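Local coordinates for vascular protein tyrosine phosphatase 1 (Rattus norvegicus, PDB 3I36), which probably removes phosphate from phosphotyrosine residues of other proteins, this chain being the catalytic domain of a membrane-bound receptor-type tyrosine phosphatase, at residues 206-210 with 211-215; 293-296 with 297-301. All blocks are in the same frame, centred on the assembly; numbering follows the deposited sequence.

Interaction 1: 206-210 with 211-215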
ATOM      1  N   THR A 206       8.505  -8.184   6.392  1.00 20.02           N
ATOM      2  CA  THR A 206       9.705  -7.654   7.013  1.00 20.81           C
ATOM      3  C   THR A 206      10.932  -7.884   6.151  1.00 23.48           C
ATOM      4  O   THR A 206      12.029  -7.445   6.497  1.00 27.81           O
ATOM      5  CB  THR A 206       9.961  -8.350   8.345  1.00 16.50           C
ATOM      6  OG1 THR A 206       9.986  -9.765   8.126  1.00 18.37           O
ATOM      7  CG2 THR A 206       8.861  -8.020   9.332  1.00 18.23           C
ATOM      8  N   SER A 207      10.747  -8.569   5.031  1.00 22.39           N
ATOM      9  CA  SER A 207      11.883  -9.079   4.282  1.00 23.23           C
ATOM     10  C   SER A 207      12.124  -8.389   2.946  1.00 22.49           C
ATOM     11  O   SER A 207      12.863  -8.885   2.117  1.00 25.51           O
ATOM     12  CB  SER A 207      11.753 -10.590   4.085  1.00 30.78           C
ATOM     13  OG  SER A 207      10.547 -10.915   3.424  1.00 24.46           O
ATOM     14  N   TRP A 208      11.517  -7.235   2.729  1.00 19.28           N
ATOM     15  CA  TRP A 208      11.872  -6.473   1.553  1.00 16.88           C
ATOM     16  C   TRP A 208      13.322  -6.014   1.724  1.00 17.98           C
ATOM     17  O   TRP A 208      13.685  -5.502   2.781  1.00 18.77           O
ATOM     18  CB  TRP A 208      10.963  -5.262   1.427  1.00 15.33           C
ATOM     19  CG  TRP A 208      10.958  -4.690   0.064  1.00 16.21           C
ATOM     20  CD1 TRP A 208      11.986  -4.052  -0.557  1.00 16.41           C
ATOM     21  CD2 TRP A 208       9.868  -4.703  -0.862  1.00 17.54           C
ATOM     22  NE1 TRP A 208      11.602  -3.662  -1.819  1.00 16.04           N
ATOM     23  CE2 TRP A 208      10.303  -4.040  -2.024  1.00 16.34           C
ATOM     24  CE3 TRP A 208       8.560  -5.201  -0.816  1.00 19.30           C
ATOM     25  CZ2 TRP A 208       9.481  -3.879  -3.142  1.00 20.36           C
ATOM     26  CZ3 TRP A 208       7.746  -5.030  -1.914  1.00 19.06           C
ATOM     27  CH2 TRP A 208       8.210  -4.379  -3.066  1.00 19.10           C
ATOM     28  N   PRO A 209      14.157  -6.180   0.683  1.00 21.03           N
ATOM     29  CA  PRO A 209      15.577  -5.855   0.873  1.00 21.37           C
ATOM     30  C   PRO A 209      15.749  -4.379   1.221  1.00 29.03           C
ATOM     31  O   PRO A 209      14.932  -3.564   0.827  1.00 23.32           O
ATOM     32  CB  PRO A 209      16.198  -6.161  -0.492  1.00 26.05           C
ATOM     33  CG  PRO A 209      15.223  -7.101  -1.170  1.00 26.92           C
ATOM     34  CD  PRO A 209      13.872  -6.663  -0.681  1.00 25.07           C
ATOM     35  N   ASP A 210      16.797  -4.045   1.961  1.00 32.94           N
ATOM     36  CA  ASP A 210      17.035  -2.660   2.334  1.00 32.27           C
ATOM     37  C   ASP A 210      17.245  -1.820   1.092  1.00 24.03           C
ATOM     38  O   ASP A 210      16.903  -0.645   1.064  1.00 29.44           O
ATOM     39  CB  ASP A 210      18.236  -2.555   3.271  1.00 45.26           C
ATOM     40  CG  ASP A 210      17.900  -2.980   4.684  1.00 53.00           C
ATOM     41  OD1 ASP A 210      16.695  -3.052   5.007  1.00 51.63           O
ATOM     42  OD2 ASP A 210      18.832  -3.239   5.471  1.00 61.38           O
ATOM     43  N   HIS A 211      17.802  -2.438   0.060  1.00 24.49           N
ATOM     44  CA  HIS A 211      17.987  -1.774  -1.221  1.00 28.21           C
ATOM     45  C   HIS A 211      17.421  -2.639  -2.329  1.00 29.85           C
ATOM     46  O   HIS A 211      17.567  -3.863  -2.314  1.00 34.63           O
ATOM     47  CB  HIS A 211      19.471  -1.513  -1.478  1.00 34.96           C
ATOM     48  CG  HIS A 211      20.121  -0.677  -0.424  1.00 37.00           C
ATOM     49  ND1 HIS A 211      20.768  -1.223   0.664  1.00 42.57           N
ATOM     50  CD2 HIS A 211      20.207   0.666  -0.279  1.00 38.98           C
ATOM     51  CE1 HIS A 211      21.234  -0.251   1.429  1.00 45.74           C
ATOM     52  NE2 HIS A 211      20.907   0.904   0.878  1.00 42.20           N
ATOM     53  N   GLY A 212      16.773  -1.994  -3.288  1.00 28.33           N
ATOM     54  CA  GLY A 212      16.236  -2.689  -4.435  1.00 29.27           C
ATOM     55  C   GLY A 212      15.039  -3.531  -4.062  1.00 24.41           C
ATOM     56  O   GLY A 212      14.543  -3.478  -2.937  1.00 23.00           O
ATOM     57  N   VAL A 213      14.587  -4.315  -5.026  1.00 19.90           N
ATOM     58  CA  VAL A 213      13.397  -5.123  -4.883  1.00 18.53           C
ATOM     59  C   VAL A 213      13.773  -6.521  -4.439  1.00 20.17           C
ATOM     60  O   VAL A 213      14.938  -6.908  -4.523  1.00 24.95           O
ATOM     61  CB  VAL A 213      12.672  -5.208  -6.226  1.00 19.40           C
ATOM     62  CG1 VAL A 213      12.200  -3.808  -6.646  1.00 17.20           C
ATOM     63  CG2 VAL A 213      13.594  -5.814  -7.280  1.00 14.07           C
ATOM     64  N   PRO A 214      12.786  -7.300  -3.981  1.00 23.20           N
ATOM     65  CA  PRO A 214      13.085  -8.693  -3.632  1.00 19.08           C
ATOM     66  C   PRO A 214      13.722  -9.454  -4.802  1.00 20.48           C
ATOM     67  O   PRO A 214      13.405  -9.198  -5.966  1.00 17.77           O
ATOM     68  CB  PRO A 214      11.705  -9.271  -3.318  1.00 19.52           C
ATOM     69  CG  PRO A 214      10.887  -8.089  -2.902  1.00 19.61           C
ATOM     70  CD  PRO A 214      11.369  -6.960  -3.763  1.00 22.46           C
ATOM     71  N   ASP A 215      14.613 -10.387  -4.487  1.00 23.20           N
ATOM     72  CA  ASP A 215      15.287 -11.186  -5.510  1.00 30.36           C
ATOM     73  C   ASP A 215      14.320 -12.066  -6.292  1.00 27.03           C
ATOM     74  O   ASP A 215      14.535 -12.350  -7.470  1.00 27.21           O
ATOM     75  CB  ASP A 215      16.364 -12.063  -4.868  1.00 39.61           C
ATOM     76  CG  ASP A 215      17.495 -11.254  -4.283  1.00 45.59           C
ATOM     77  OD1 ASP A 215      17.783 -10.157  -4.815  1.00 43.94           O
ATOM     78  OD2 ASP A 215      18.097 -11.720  -3.293  1.00 46.29           O
TER
HETATM   79  O   HOH W   1      14.581  -1.617  -1.103  1.00 19.89           O
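Pro214 lays its CD over one face of the Trp208 indole, a CH-pi contact 3.8 Å from the centroid of the six-membered ring and 22° off its normal. The indole gets there because CG stands anti to the backbone N (chi1 -161°), which carries the ring across to the returning chain. Alongside, Pro209 closes the tight part: its CD lies 4.0 Å from Pro214 CD, and its CG rests against Val213 O at 3.4 Å. At the indole edge, Trp208 NE1 gives a weak, bent hydrogen bond to Gly212 O (3.2 Å, 129° at the hydrogen). A water donates to that same carbonyl and, at 2.8 Å, to Pro209 O, bridging the two arms of the turn. The loose side is the bend itself, where His211 and Gly212 are exposed and Gly212 has a positive phi, which favours glycine. This is the WPD loop of the protein tyrosine phosphatases, and Asp210 is probably a substrate-binding residue, as in a near-identical protein. Beyond the turn, Trp208 makes a cation-pi contact with Arg250 on helix 249-267. Val213 and Pro214 pack on helix 290-305, and the whole loop joins strand 196-205 to helix 218-231.

Interaction 2: 293-296 with 297-301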
ATOM      1  N   TYR A 293       8.901  -1.215 -10.961  1.00 16.40           N
ATOM      2  CA  TYR A 293       8.025  -1.384 -12.110  1.00 17.24           C
ATOM      3  C   TYR A 293       8.389  -2.649 -12.880  1.00 16.40           C
ATOM      4  O   TYR A 293       7.516  -3.381 -13.334  1.00 16.27           O
ATOM      5  CB  TYR A 293       8.126  -0.175 -13.024  1.00 13.16           C
ATOM      6  CG  TYR A 293       7.127  -0.179 -14.155  1.00 17.73           C
ATOM      7  CD1 TYR A 293       5.828   0.245 -13.949  1.00 18.60           C
ATOM      8  CD2 TYR A 293       7.483  -0.615 -15.423  1.00 15.46           C
ATOM      9  CE1 TYR A 293       4.908   0.251 -14.967  1.00 19.61           C
ATOM     10  CE2 TYR A 293       6.569  -0.604 -16.459  1.00 18.30           C
ATOM     11  CZ  TYR A 293       5.277  -0.174 -16.217  1.00 23.66           C
ATOM     12  OH  TYR A 293       4.346  -0.153 -17.227  1.00 18.75           O
ATOM     13  N   VAL A 294       9.682  -2.889 -13.042  1.00 16.33           N
ATOM     14  CA  VAL A 294      10.115  -4.110 -13.698  1.00 14.19           C
ATOM     15  C   VAL A 294       9.752  -5.304 -12.833  1.00 19.53           C
ATOM     16  O   VAL A 294       9.299  -6.325 -13.333  1.00 16.36           O
ATOM     17  CB  VAL A 294      11.622  -4.100 -13.986  1.00 17.15           C
ATOM     18  CG1 VAL A 294      12.066  -5.460 -14.534  1.00 17.91           C
ATOM     19  CG2 VAL A 294      11.947  -2.983 -14.970  1.00 19.33           C
ATOM     20  N   PHE A 295       9.953  -5.161 -11.526  1.00 22.03           N
ATOM     21  CA  PHE A 295       9.579  -6.199 -10.568  1.00 22.96           C
ATOM     22  C   PHE A 295       8.122  -6.596 -10.737  1.00 16.78           C
ATOM     23  O   PHE A 295       7.780  -7.778 -10.633  1.00 16.95           O
ATOM     24  CB  PHE A 295       9.857  -5.720  -9.142  1.00 19.35           C
ATOM     25  CG  PHE A 295       9.516  -6.723  -8.072  1.00 23.20           C
ATOM     26  CD1 PHE A 295      10.386  -7.766  -7.770  1.00 20.46           C
ATOM     27  CD2 PHE A 295       8.345  -6.604  -7.349  1.00 22.65           C
ATOM     28  CE1 PHE A 295      10.081  -8.672  -6.767  1.00 18.97           C
ATOM     29  CE2 PHE A 295       8.028  -7.502  -6.359  1.00 22.34           C
ATOM     30  CZ  PHE A 295       8.893  -8.542  -6.063  1.00 18.41           C
ATOM     31  N   LEU A 296       7.252  -5.620 -11.004  1.00 16.11           N
ATOM     32  CA  LEU A 296       5.833  -5.927 -11.211  1.00 15.84           C
ATOM     33  C   LEU A 296       5.684  -6.799 -12.413  1.00 16.40           C
ATOM     34  O   LEU A 296       4.934  -7.774 -12.427  1.00 19.66           O
ATOM     35  CB  LEU A 296       5.044  -4.663 -11.513  1.00 22.41           C
ATOM     36  CG  LEU A 296       4.650  -3.839 -10.324  1.00 14.09           C
ATOM     37  CD1 LEU A 296       3.822  -2.671 -10.822  1.00 13.53           C
ATOM     38  CD2 LEU A 296       3.863  -4.739  -9.382  1.00 11.78           C
ATOM     39  N   ASN A 297       6.397  -6.422 -13.458  1.00 17.80           N
ATOM     40  CA  ASN A 297       6.328  -7.201 -14.663  1.00 19.63           C
ATOM     41  C   ASN A 297       6.901  -8.577 -14.401  1.00 18.68           C
ATOM     42  O   ASN A 297       6.388  -9.568 -14.907  1.00 19.31           O
ATOM     43  CB  ASN A 297       7.038  -6.464 -15.777  1.00 12.25           C
ATOM     44  CG  ASN A 297       6.215  -5.318 -16.284  1.00 14.46           C
ATOM     45  OD1 ASN A 297       6.318  -4.184 -15.795  1.00 19.30           O
ATOM     46  ND2 ASN A 297       5.351  -5.610 -17.241  1.00 14.53           N
ATOM     47  N   GLN A 298       7.953  -8.640 -13.591  1.00 16.07           N
ATOM     48  CA  GLN A 298       8.499  -9.943 -13.210  1.00 20.70           C
ATOM     49  C   GLN A 298       7.442 -10.769 -12.476  1.00 20.40           C
ATOM     50  O   GLN A 298       7.298 -11.980 -12.696  1.00 15.69           O
ATOM     51  CB  GLN A 298       9.731  -9.781 -12.322  1.00 21.02           C
ATOM     52  CG  GLN A 298      10.465 -11.106 -12.089  1.00 20.60           C
ATOM     53  CD  GLN A 298      11.033 -11.658 -13.378  1.00 26.56           C
ATOM     54  OE1 GLN A 298      11.824 -10.987 -14.043  1.00 21.53           O
ATOM     55  NE2 GLN A 298      10.632 -12.881 -13.742  1.00 22.63           N
ATOM     56  N   CYS A 299       6.706 -10.106 -11.592  1.00 20.89           N
ATOM     57  CA  CYS A 299       5.625 -10.759 -10.866  1.00 21.40           C
ATOM     58  C   CYS A 299       4.636 -11.382 -11.835  1.00 23.41           C
ATOM     59  O   CYS A 299       4.311 -12.560 -11.726  1.00 20.96           O
ATOM     60  CB  CYS A 299       4.920  -9.767  -9.942  1.00 16.28           C
ATOM     61  SG  CYS A 299       5.872  -9.389  -8.488  1.00 22.01           S
ATOM     62  N   VAL A 300       4.174 -10.585 -12.791  1.00 22.40           N
ATOM     63  CA  VAL A 300       3.253 -11.071 -13.801  1.00 20.19           C
ATOM     64  C   VAL A 300       3.837 -12.263 -14.530  1.00 16.76           C
ATOM     65  O   VAL A 300       3.156 -13.263 -14.740  1.00 23.97           O
ATOM     66  CB  VAL A 300       2.900  -9.980 -14.831  1.00 20.67           C
ATOM     67  CG1 VAL A 300       2.055 -10.564 -15.947  1.00 23.71           C
ATOM     68  CG2 VAL A 300       2.173  -8.833 -14.148  1.00 17.36           C
ATOM     69  N   LEU A 301       5.101 -12.158 -14.923  1.00 17.88           N
ATOM     70  CA  LEU A 301       5.733 -13.236 -15.672  1.00 21.17           C
ATOM     71  C   LEU A 301       5.755 -14.505 -14.838  1.00 24.02           C
ATOM     72  O   LEU A 301       5.421 -15.596 -15.315  1.00 21.89           O
ATOM     73  CB  LEU A 301       7.152 -12.842 -16.083  1.00 19.16           C
ATOM     74  CG  LEU A 301       7.871 -13.822 -16.998  1.00 21.91           C
ATOM     75  CD1 LEU A 301       7.165 -13.871 -18.340  1.00 26.63           C
ATOM     76  CD2 LEU A 301       9.347 -13.421 -17.154  1.00 21.43           C
TER
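Cys299 places its SG over one face of the Phe295 ring, 4.0 Å from the centroid and 29° off the normal, a sulfur-aromatic contact between residues one helical turn apart. Phe295 has CG anti to its own N (chi1 -180°), while Cys299 SG, anti to the carbonyl carbon (chi1 -75°), lies back over the preceding turn. The backbone bonds of the helix run alongside. Tyr293 O accepts from Asn297 N, Val294 O from Gln298 N at 2.7 Å, Phe295 O from Cys299 N and Leu296 O from Val300 N at 2.9 Å, so all four carbonyls of 293-296 are satisfied in the i to i+4 pattern of an alpha-helix. Tyr293 O also takes a weak bond from Leu296 N. Asn297 O continues the series with Leu301 N. This is helix 290-305, close to the C-terminal end of the phosphatase domain, packed against helices 28-53, 249-267 and 272-280. Two side-chain polar groups look outside 293-301: Tyr293 OH is hydrogen-bonded to Glu49 OE2 on helix 28-53, and Gln298 NE2 to Asp302 OD1. Asn297 is buried; one end of its amide reaches over a face of the Tyr293 ring, the planes 57° apart, and comes close enough to Tyr293 O that it may bond there too. With an alanine here, that amide end goes, which is likely to open a gap beside the Tyr293 ring in the buried packing against helix 28-53. On the flank facing helix 249-267, Leu296 packs against Ala256 and Ile257, and Cys299 also touches Ile257. The Phe295 ring reaches Thr253 of the same helix and Thr217, just before helix 218-231.

In the fold
Along the chain interaction 1 closes before interaction 2 opens, and their centres lie about 15 Å apart within the one catalytic domain. The first is in the loop leaving strand 196-205 of the large mixed sheet, the second on helix 290-305, and they meet directly: Val213 CB comes to 3.8 Å from Phe295 CD1, and Pro214 O to 3.5 Å from Phe295 CE1. Helix 249-267 is common ground, since both Trp208 and the buried flank of 293-301 pack on it. It also carries Arg250, a probable substrate-binding residue. The returning arm of the loop that holds Asp210 thus rests on the helix of interaction 2, beside the probable phosphate site.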